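Local coordinates for beta-lactamase (Sphaerobacter thermophilus, PDB 4EWF), which probably hydrolyses beta-lactams to substituted beta-amino acids as a class A beta-lactamase, at residues A[172-177]-A[183-188]; A[62-67]-A[134-139]; A[56-61]-A[119-124]. All blocks are in the same frame, centred on the assembly; numbering follows the deposited sequence. Where two conformers were deposited one is given.

Interaction 1. Residues A[172-177]-A[183-188]; sequences QALLEG and ESCTAM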
loop_
_atom_site.group_PDB
_atom_site.type_symbol
_atom_site.label_atom_id
_atom_site.label_comp_id
_atom_site.label_asym_id
_atom_site.label_seq_id
_atom_site.Cartn_x
_atom_site.Cartn_y
_atom_site.Cartn_z
ATOM N N GLN A 172 -2.948 3.890 -9.607
ATOM C CA GLN A 172 -3.149 4.208 -11.022
ATOM C C GLN A 172 -2.096 5.178 -11.525
ATOM O O GLN A 172 -1.617 5.056 -12.659
ATOM C CB GLN A 172 -4.552 4.770 -11.292
ATOM C CG GLN A 172 -5.662 3.740 -11.172
ATOM C CD GLN A 172 -7.031 4.366 -11.374
ATOM O OE1 GLN A 172 -7.443 5.245 -10.617
ATOM N NE2 GLN A 172 -7.729 3.931 -12.406
ATOM N N ALA A 173 -1.728 6.138 -10.683
ATOM C CA ALA A 173 -0.721 7.109 -11.083
ATOM C C ALA A 173 0.612 6.406 -11.371
ATOM O O ALA A 173 1.296 6.744 -12.334
ATOM C CB ALA A 173 -0.553 8.195 -10.009
ATOM N N LEU A 174 0.976 5.432 -10.540
ATOM C CA LEU A 174 2.216 4.689 -10.778
ATOM C C LEU A 174 2.132 3.921 -12.092
ATOM O O LEU A 174 3.054 3.960 -12.899
ATOM C CB LEU A 174 2.520 3.726 -9.627
ATOM C CG LEU A 174 2.934 4.367 -8.293
ATOM C CD1 LEU A 174 2.959 3.334 -7.174
ATOM C CD2 LEU A 174 4.298 5.043 -8.413
ATOM N N LEU A 175 1.020 3.216 -12.299
ATOM C CA LEU A 175 0.842 2.400 -13.503
ATOM C C LEU A 175 0.828 3.223 -14.796
ATOM O O LEU A 175 1.163 2.719 -15.864
ATOM C CB LEU A 175 -0.455 1.585 -13.400
ATOM C CG LEU A 175 -0.452 0.503 -12.315
ATOM C CD1 LEU A 175 -1.844 -0.059 -12.114
ATOM C CD2 LEU A 175 0.509 -0.609 -12.703
ATOM N N GLU A 176 0.428 4.487 -14.699
ATOM C CA GLU A 176 0.288 5.325 -15.881
ATOM C C GLU A 176 1.484 6.248 -16.085
ATOM O O GLU A 176 1.501 7.037 -17.023
ATOM C CB GLU A 176 -1.011 6.139 -15.800
ATOM C CG GLU A 176 -2.274 5.274 -15.762
ATOM C CD GLU A 176 -3.539 6.060 -15.394
ATOM O OE1 GLU A 176 -4.585 5.424 -15.142
ATOM O OE2 GLU A 176 -3.490 7.308 -15.355
ATOM N N GLY A 177 2.481 6.155 -15.206
ATOM C CA GLY A 177 3.670 6.984 -15.328
ATOM C C GLY A 177 3.412 8.446 -15.003
ATOM O O GLY A 177 4.141 9.331 -15.454
ATOM N N GLU A 183 10.723 6.543 -15.505
ATOM C CA GLU A 183 11.779 5.707 -14.937
ATOM C C GLU A 183 11.497 5.440 -13.464
ATOM O O GLU A 183 11.619 4.311 -12.986
ATOM C CB GLU A 183 13.158 6.367 -15.083
ATOM C CG GLU A 183 14.276 5.587 -14.401
ATOM C CD GLU A 183 15.608 6.328 -14.382
ATOM O OE1 GLU A 183 16.313 6.265 -13.346
ATOM O OE2 GLU A 183 15.954 6.961 -15.401
ATOM N N SER A 184 11.112 6.485 -12.744
ATOM C CA SER A 184 10.827 6.329 -11.329
ATOM C C SER A 184 9.571 5.486 -11.093
ATOM O O SER A 184 9.550 4.615 -10.219
ATOM C CB SER A 184 10.749 7.696 -10.649
ATOM O OG SER A 184 12.036 8.297 -10.624
ATOM N N CYS A 185 8.526 5.715 -11.879
ATOM C CA CYS A 185 7.338 4.867 -11.753
ATOM C C CYS A 185 7.671 3.391 -11.988
ATOM O O CYS A 185 7.202 2.514 -11.269
ATOM C CB CYS A 185 6.219 5.328 -12.690
ATOM S SG CYS A 185 5.531 6.935 -12.213
ATOM N N THR A 186 8.494 3.119 -12.991
ATOM C CA THR A 186 8.919 1.748 -13.236
ATOM C C THR A 186 9.697 1.184 -12.044
ATOM O O THR A 186 9.452 0.060 -11.624
ATOM C CB THR A 186 9.756 1.658 -14.508
ATOM O OG1 THR A 186 8.954 2.109 -15.602
ATOM C CG2 THR A 186 10.200 0.223 -14.750
ATOM N N ALA A 187 10.620 1.964 -11.487
ATOM C CA ALA A 187 11.361 1.515 -10.304
ATOM C C ALA A 187 10.464 1.324 -9.075
ATOM O O ALA A 187 10.711 0.449 -8.239
ATOM C CB ALA A 187 12.498 2.480 -9.975
HETATM N N MSE A 188 9.438 2.156 -8.939
HETATM C CA MSE A 188 8.571 2.055 -7.767
HETATM C C MSE A 188 7.674 0.830 -7.842
HETATM O O MSE A 188 7.422 0.175 -6.827
HETATM C CB MSE A 188 7.760 3.336 -7.552
HETATM C CG MSE A 188 8.586 4.448 -6.961
HETATM SE SE MSE A 188 7.528 6.029 -6.575
HETATM C CE MSE A 188 7.411 6.772 -8.346
#

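Interaction 2. Residues A[62-67]-A[134-139]; sequences VYRAVD and IASLGM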
loop_
_atom_site.group_PDB
_atom_site.type_symbol
_atom_site.label_atom_id
_atom_site.label_comp_id
_atom_site.label_asym_id
_atom_site.label_seq_id
_atom_site.Cartn_x
_atom_site.Cartn_y
_atom_site.Cartn_z
ATOM N N VAL A 62 10.032 10.524 -2.308
ATOM C CA VAL A 62 11.453 10.227 -2.439
ATOM C C VAL A 62 11.910 10.215 -3.903
ATOM O O VAL A 62 12.872 10.896 -4.269
ATOM C CB VAL A 62 11.808 8.888 -1.761
ATOM C CG1 VAL A 62 13.236 8.500 -2.078
ATOM C CG2 VAL A 62 11.585 8.990 -0.256
ATOM N N TYR A 63 11.219 9.462 -4.754
ATOM C CA TYR A 63 11.632 9.401 -6.157
ATOM C C TYR A 63 11.495 10.738 -6.887
ATOM O O TYR A 63 12.277 11.029 -7.799
ATOM C CB TYR A 63 10.927 8.268 -6.920
ATOM C CG TYR A 63 11.512 6.909 -6.594
ATOM C CD1 TYR A 63 12.466 6.325 -7.427
ATOM C CD2 TYR A 63 11.150 6.231 -5.438
ATOM C CE1 TYR A 63 13.022 5.090 -7.130
ATOM C CE2 TYR A 63 11.703 4.997 -5.126
ATOM C CZ TYR A 63 12.641 4.428 -5.981
ATOM O OH TYR A 63 13.199 3.204 -5.672
ATOM N N ARG A 64 10.523 11.558 -6.488
ATOM C CA ARG A 64 10.394 12.895 -7.076
ATOM C C ARG A 64 11.603 13.750 -6.711
ATOM O O ARG A 64 12.074 14.553 -7.517
ATOM C CB ARG A 64 9.113 13.591 -6.610
ATOM C CG ARG A 64 7.844 12.998 -7.180
ATOM C CD ARG A 64 6.692 13.968 -7.041
ATOM N NE ARG A 64 5.457 13.390 -7.553
ATOM C CZ ARG A 64 4.257 13.945 -7.405
ATOM N NH1 ARG A 64 4.128 15.094 -6.749
ATOM N NH2 ARG A 64 3.182 13.344 -7.902
ATOM N N ALA A 65 12.104 13.565 -5.490
ATOM C CA ALA A 65 13.323 14.247 -5.056
ATOM C C ALA A 65 14.508 13.800 -5.908
ATOM O O ALA A 65 15.361 14.611 -6.290
ATOM C CB ALA A 65 13.593 13.961 -3.570
ATOM N N VAL A 66 14.568 12.499 -6.190
ATOM C CA VAL A 66 15.605 11.952 -7.059
ATOM C C VAL A 66 15.458 12.515 -8.474
ATOM O O VAL A 66 16.448 12.895 -9.088
ATOM C CB VAL A 66 15.577 10.404 -7.098
ATOM C CG1 VAL A 66 16.599 9.873 -8.101
ATOM C CG2 VAL A 66 15.847 9.834 -5.715
ATOM N N ASP A 67 14.224 12.593 -8.977
ATOM C CA ASP A 67 13.988 13.186 -10.302
ATOM C C ASP A 67 14.472 14.639 -10.367
ATOM O O ASP A 67 15.057 15.060 -11.361
ATOM C CB ASP A 67 12.503 13.133 -10.692
ATOM C CG ASP A 67 12.003 11.717 -10.945
ATOM O OD1 ASP A 67 12.838 10.812 -11.156
ATOM O OD2 ASP A 67 10.767 11.518 -10.939
ATOM N N ILE A 134 0.499 13.760 -2.209
ATOM C CA ILE A 134 -0.861 13.297 -2.012
ATOM C C ILE A 134 -1.844 14.263 -2.681
ATOM O O ILE A 134 -2.761 13.832 -3.377
ATOM C CB ILE A 134 -1.160 13.124 -0.504
ATOM C CG1 ILE A 134 -0.358 11.944 0.048
ATOM C CG2 ILE A 134 -2.661 12.906 -0.264
ATOM C CD1 ILE A 134 -0.319 11.902 1.559
ATOM N N ALA A 135 -1.627 15.567 -2.500
ATOM C CA ALA A 135 -2.527 16.567 -3.070
ATOM C C ALA A 135 -2.426 16.583 -4.595
ATOM O O ALA A 135 -3.436 16.708 -5.298
ATOM C CB ALA A 135 -2.209 17.976 -2.501
ATOM N N SER A 136 -1.198 16.477 -5.100
ATOM C CA SER A 136 -0.956 16.517 -6.543
ATOM C C SER A 136 -1.563 15.291 -7.225
ATOM O O SER A 136 -1.793 15.299 -8.430
ATOM C CB SER A 136 0.545 16.570 -6.849
ATOM O OG SER A 136 1.103 15.276 -6.679
ATOM N N LEU A 137 -1.831 14.239 -6.462
ATOM C CA LEU A 137 -2.430 13.037 -7.046
ATOM C C LEU A 137 -3.955 13.022 -6.932
ATOM O O LEU A 137 -4.602 12.040 -7.295
ATOM C CB LEU A 137 -1.843 11.770 -6.415
ATOM C CG LEU A 137 -0.372 11.506 -6.764
ATOM C CD1 LEU A 137 0.084 10.185 -6.172
ATOM C CD2 LEU A 137 -0.190 11.524 -8.274
ATOM N N GLY A 138 -4.520 14.110 -6.420
ATOM C CA GLY A 138 -5.960 14.203 -6.250
ATOM C C GLY A 138 -6.488 13.381 -5.088
ATOM O O GLY A 138 -7.680 13.078 -5.031
HETATM N N MSE A 139 -5.611 13.018 -4.154
HETATM C CA MSE A 139 -6.024 12.257 -2.972
HETATM C C MSE A 139 -6.541 13.193 -1.868
HETATM O O MSE A 139 -5.823 13.506 -0.910
HETATM C CB MSE A 139 -4.852 11.409 -2.451
HETATM C CG MSE A 139 -4.334 10.404 -3.476
HETATM SE SE MSE A 139 -2.593 9.643 -3.039
HETATM C CE MSE A 139 -3.020 8.641 -1.439
#

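Interaction 3. Residues A[56-61]-A[119-124]; sequences IPLMIA and NLLIDL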
loop_
_atom_site.group_PDB
_atom_site.type_symbol
_atom_site.label_atom_id
_atom_site.label_comp_id
_atom_site.label_asym_id
_atom_site.label_seq_id
_atom_site.Cartn_x
_atom_site.Cartn_y
_atom_site.Cartn_z
ATOM N N ILE A 56 3.409 4.412 0.558
ATOM C CA ILE A 56 3.376 4.554 -0.894
ATOM C C ILE A 56 3.631 5.998 -1.315
ATOM O O ILE A 56 4.589 6.275 -2.023
ATOM C CB ILE A 56 2.054 4.030 -1.501
ATOM C CG1 ILE A 56 2.005 2.495 -1.430
ATOM C CG2 ILE A 56 1.891 4.517 -2.960
ATOM C CD1 ILE A 56 0.618 1.917 -1.793
ATOM N N PRO A 57 2.777 6.934 -0.877
ATOM C CA PRO A 57 3.071 8.317 -1.260
ATOM C C PRO A 57 4.412 8.807 -0.709
ATOM O O PRO A 57 5.004 9.683 -1.317
ATOM C CB PRO A 57 1.902 9.113 -0.658
ATOM C CG PRO A 57 1.309 8.225 0.376
ATOM C CD PRO A 57 1.513 6.817 -0.126
ATOM N N LEU A 58 4.881 8.262 0.412
ATOM C CA LEU A 58 6.213 8.620 0.919
ATOM C C LEU A 58 7.289 8.227 -0.105
ATOM O O LEU A 58 8.184 9.015 -0.434
ATOM C CB LEU A 58 6.485 7.933 2.270
ATOM C CG LEU A 58 7.930 8.006 2.802
ATOM C CD1 LEU A 58 8.397 9.443 3.029
ATOM C CD2 LEU A 58 8.073 7.181 4.078
HETATM N N MSE A 59 7.201 6.998 -0.608
HETATM C CA MSE A 59 8.122 6.543 -1.645
HETATM C C MSE A 59 8.070 7.473 -2.861
HETATM O O MSE A 59 9.096 7.821 -3.439
HETATM C CB MSE A 59 7.779 5.119 -2.077
HETATM C CG MSE A 59 8.636 4.594 -3.234
HETATM SE SE MSE A 59 8.156 2.756 -3.687
HETATM C CE MSE A 59 6.305 2.957 -4.115
ATOM N N ILE A 60 6.864 7.875 -3.252
ATOM C CA ILE A 60 6.727 8.751 -4.402
ATOM C C ILE A 60 7.467 10.066 -4.142
ATOM O O ILE A 60 8.150 10.594 -5.025
ATOM C CB ILE A 60 5.241 8.994 -4.768
ATOM C CG1 ILE A 60 4.597 7.671 -5.196
ATOM C CG2 ILE A 60 5.136 10.026 -5.889
ATOM C CD1 ILE A 60 3.036 7.704 -5.319
ATOM N N ALA A 61 7.345 10.590 -2.926
ATOM C CA ALA A 61 8.024 11.847 -2.598
ATOM C C ALA A 61 9.530 11.675 -2.744
ATOM O O ALA A 61 10.222 12.566 -3.240
ATOM C CB ALA A 61 7.674 12.310 -1.192
ATOM N N ASN A 119 10.766 6.379 9.014
ATOM C CA ASN A 119 10.995 7.634 9.720
ATOM C C ASN A 119 12.254 8.382 9.270
ATOM O O ASN A 119 12.302 9.612 9.317
ATOM C CB ASN A 119 10.985 7.429 11.240
ATOM C CG ASN A 119 9.612 7.003 11.758
ATOM O OD1 ASN A 119 8.628 7.043 11.021
ATOM N ND2 ASN A 119 9.543 6.594 13.025
ATOM N N LEU A 120 13.262 7.637 8.833
ATOM C CA LEU A 120 14.456 8.231 8.239
ATOM C C LEU A 120 14.138 8.938 6.904
ATOM O O LEU A 120 14.628 10.042 6.648
ATOM C CB LEU A 120 15.542 7.168 8.053
ATOM C CG LEU A 120 16.267 6.710 9.332
ATOM C CD1 LEU A 120 17.154 5.491 9.037
ATOM C CD2 LEU A 120 17.108 7.851 9.933
ATOM N N LEU A 121 13.324 8.298 6.062
ATOM C CA LEU A 121 12.875 8.900 4.803
ATOM C C LEU A 121 11.981 10.127 5.046
ATOM O O LEU A 121 12.044 11.110 4.313
ATOM C CB LEU A 121 12.118 7.867 3.962
ATOM C CG LEU A 121 12.935 6.664 3.477
ATOM C CD1 LEU A 121 12.039 5.676 2.731
ATOM C CD2 LEU A 121 14.068 7.123 2.587
ATOM N N ILE A 122 11.127 10.047 6.064
ATOM C CA ILE A 122 10.298 11.187 6.444
ATOM C C ILE A 122 11.179 12.361 6.864
ATOM O O ILE A 122 10.917 13.513 6.493
ATOM C CB ILE A 122 9.314 10.819 7.559
ATOM C CG1 ILE A 122 8.299 9.800 7.036
ATOM C CG2 ILE A 122 8.604 12.065 8.093
ATOM C CD1 ILE A 122 7.254 9.424 8.063
ATOM N N ASP A 123 12.249 12.080 7.599
ATOM C CA ASP A 123 13.183 13.148 7.978
ATOM C C ASP A 123 13.893 13.748 6.760
ATOM O O ASP A 123 14.211 14.937 6.733
ATOM C CB ASP A 123 14.249 12.633 8.944
ATOM C CG ASP A 123 13.731 12.485 10.371
ATOM O OD1 ASP A 123 12.666 13.066 10.695
ATOM O OD2 ASP A 123 14.405 11.791 11.169
ATOM N N LEU A 124 14.181 12.924 5.765
ATOM C CA LEU A 124 14.961 13.405 4.629
ATOM C C LEU A 124 14.117 14.305 3.728
ATOM O O LEU A 124 14.557 15.349 3.283
ATOM C CB LEU A 124 15.468 12.226 3.812
ATOM C CG LEU A 124 16.624 11.438 4.409
ATOM C CD1 LEU A 124 16.895 10.252 3.522
ATOM C CD2 LEU A 124 17.860 12.326 4.540
#

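Interaction 1. Residues A[172-177]-A[183-188]
L174 and M188, a selenomethionine, cross at about a right angle between two helices linked by a short connection. One branch of L174 does the touching: CD2 sits 3.6 Å from CE of M188, and the selenium SE of M188 lies 3.8 Å from the same CD2. M188 can offer both atoms because its chain is bent at the last torsion (chi3 -79°), folding the terminal methyl back toward the leucine. A turn earlier on that helix, C185 points at the opposite backbone rather than at a side chain. CB of C185 comes within 3.5 Å of the L174 carbonyl O, while SG of C185 rests 3.6 Å from CA of G177. The helices are close here, with the CA atoms of L174 and C185 only 5.2 Å apart, and the slim thiol fits against the helix end. G177 closes helix 164-175 in a Schellman motif, with positive phi (71°). Beyond the pair, M188 also packs on M59 and I60 of helix 55-67, and L174 reaches L189 and L192 further along helix 182-192. Chemically the contact is mixed but nondirectional: a leucine methyl meets selenium and methyl, and the cysteine meets backbone atoms, all in van der Waals contact. Being buried, it probably rests on close packing, while the L174 carbonyl O accepts the G177 N-H of its own Schellman turn at 3.2 Å.

Interaction 2. Residues A[62-67]-A[134-139]
R64 reaches S136 with an arm that is extended from CG to NE, spanning a gap in which the CA atoms of R64 and S136 are still 11.9 Å apart. On the other side, a chi1 of 77° sets OG of S136 between its own backbone N and carbonyl carbon, turned to meet the guanidinium. NH1 and NH2 approach end-on and share one acceptor: NH1 of R64 bonds OG of S136 at 3.0 Å, and NH2 bonds the same OG at 3.1 Å. Both bonds are somewhat bent, 148° at the first and 145° at the second, as expected when two nitrogens share one acceptor. OG lies almost in the guanidinium plane. The same OG hydrogen-bonds V133 O; since a carbonyl only accepts, the hydroxyl must donate there while it accepts from the arginine, which in turn gives NE to A179 O. Together these bonds should restrict rotation of both groups, although the contact lies at the surface. L137 adds an apolar flank, its CD2 standing 3.8 Å from R64 NH2, near the plane of the group and at its edge; the two side chains run past each other in opposite directions. L137 also packs on A173 of helix 164-175. Just beyond, helix 127-136 ends in a Schellman motif at G138: M139 N returns to I134 O at 3.1 Å and G138 N to A135 O at 3.0 Å. An arginine from helix 55-67 is thus tied to the C-terminal turn of a neighbouring helix, within the helical part of the class A beta-lactamase fold.

Interaction 3. Residues A[56-61]-A[119-124]
L58 carries most of this buried contact, pushing both of its methyls against the shoulder formed by L121 and I122 on the facing helix. CG stands anti to the backbone N (chi1 169°), which sends the branch out across the interface. There CD1 and CD2 of L58 straddle the same target: each is 4.0 Å from CG1 of I122. The fork also lies against the base of L121, with CD2 of L58 4.1 Å from CB of L121. Both facing side chains cross the leucine at about a right angle, and the helices remain moderately spaced, the CA atoms of L58 and I122 being 7.3 Å apart. Further apolar contacts surround it: L58 also packs on V130 of helix 127-136, L121 on L102 and L105 of helix 102-111, and I122 on L127. With M59 and I60 touching helix 182-192, helix 55-67 is wrapped by neighbours on several sides. That is the central buried helix of the all-helical domain of class A beta-lactamases, whose first residue, K55, is probably the lysine of the SxxK pattern begun by S52, close to L58 but not touching it.

In the fold
All three contacts belong to the helical part of the fold, and helix 55-67 ties them together. Interactions 2 and 3 use successive turns of it, with centres 10 Å apart, and answer it with helices 127-136 and 115-125, which follow each other in the chain; their segments alternate along the sequence, and L137 packs on I60 between them. Interaction 1 comes later, joining helices 164-175 and 182-192. Its centre is 11 Å from interaction 2 and 16 Å from interaction 3, yet it touches both: S184 probably hydrogen-bonds D67, M188 packs on Y63, and L174 on I60. Helices distant in sequence thus form a connected set round helix 55-67, buried at interactions 1 and 3, at the surface at interaction 2.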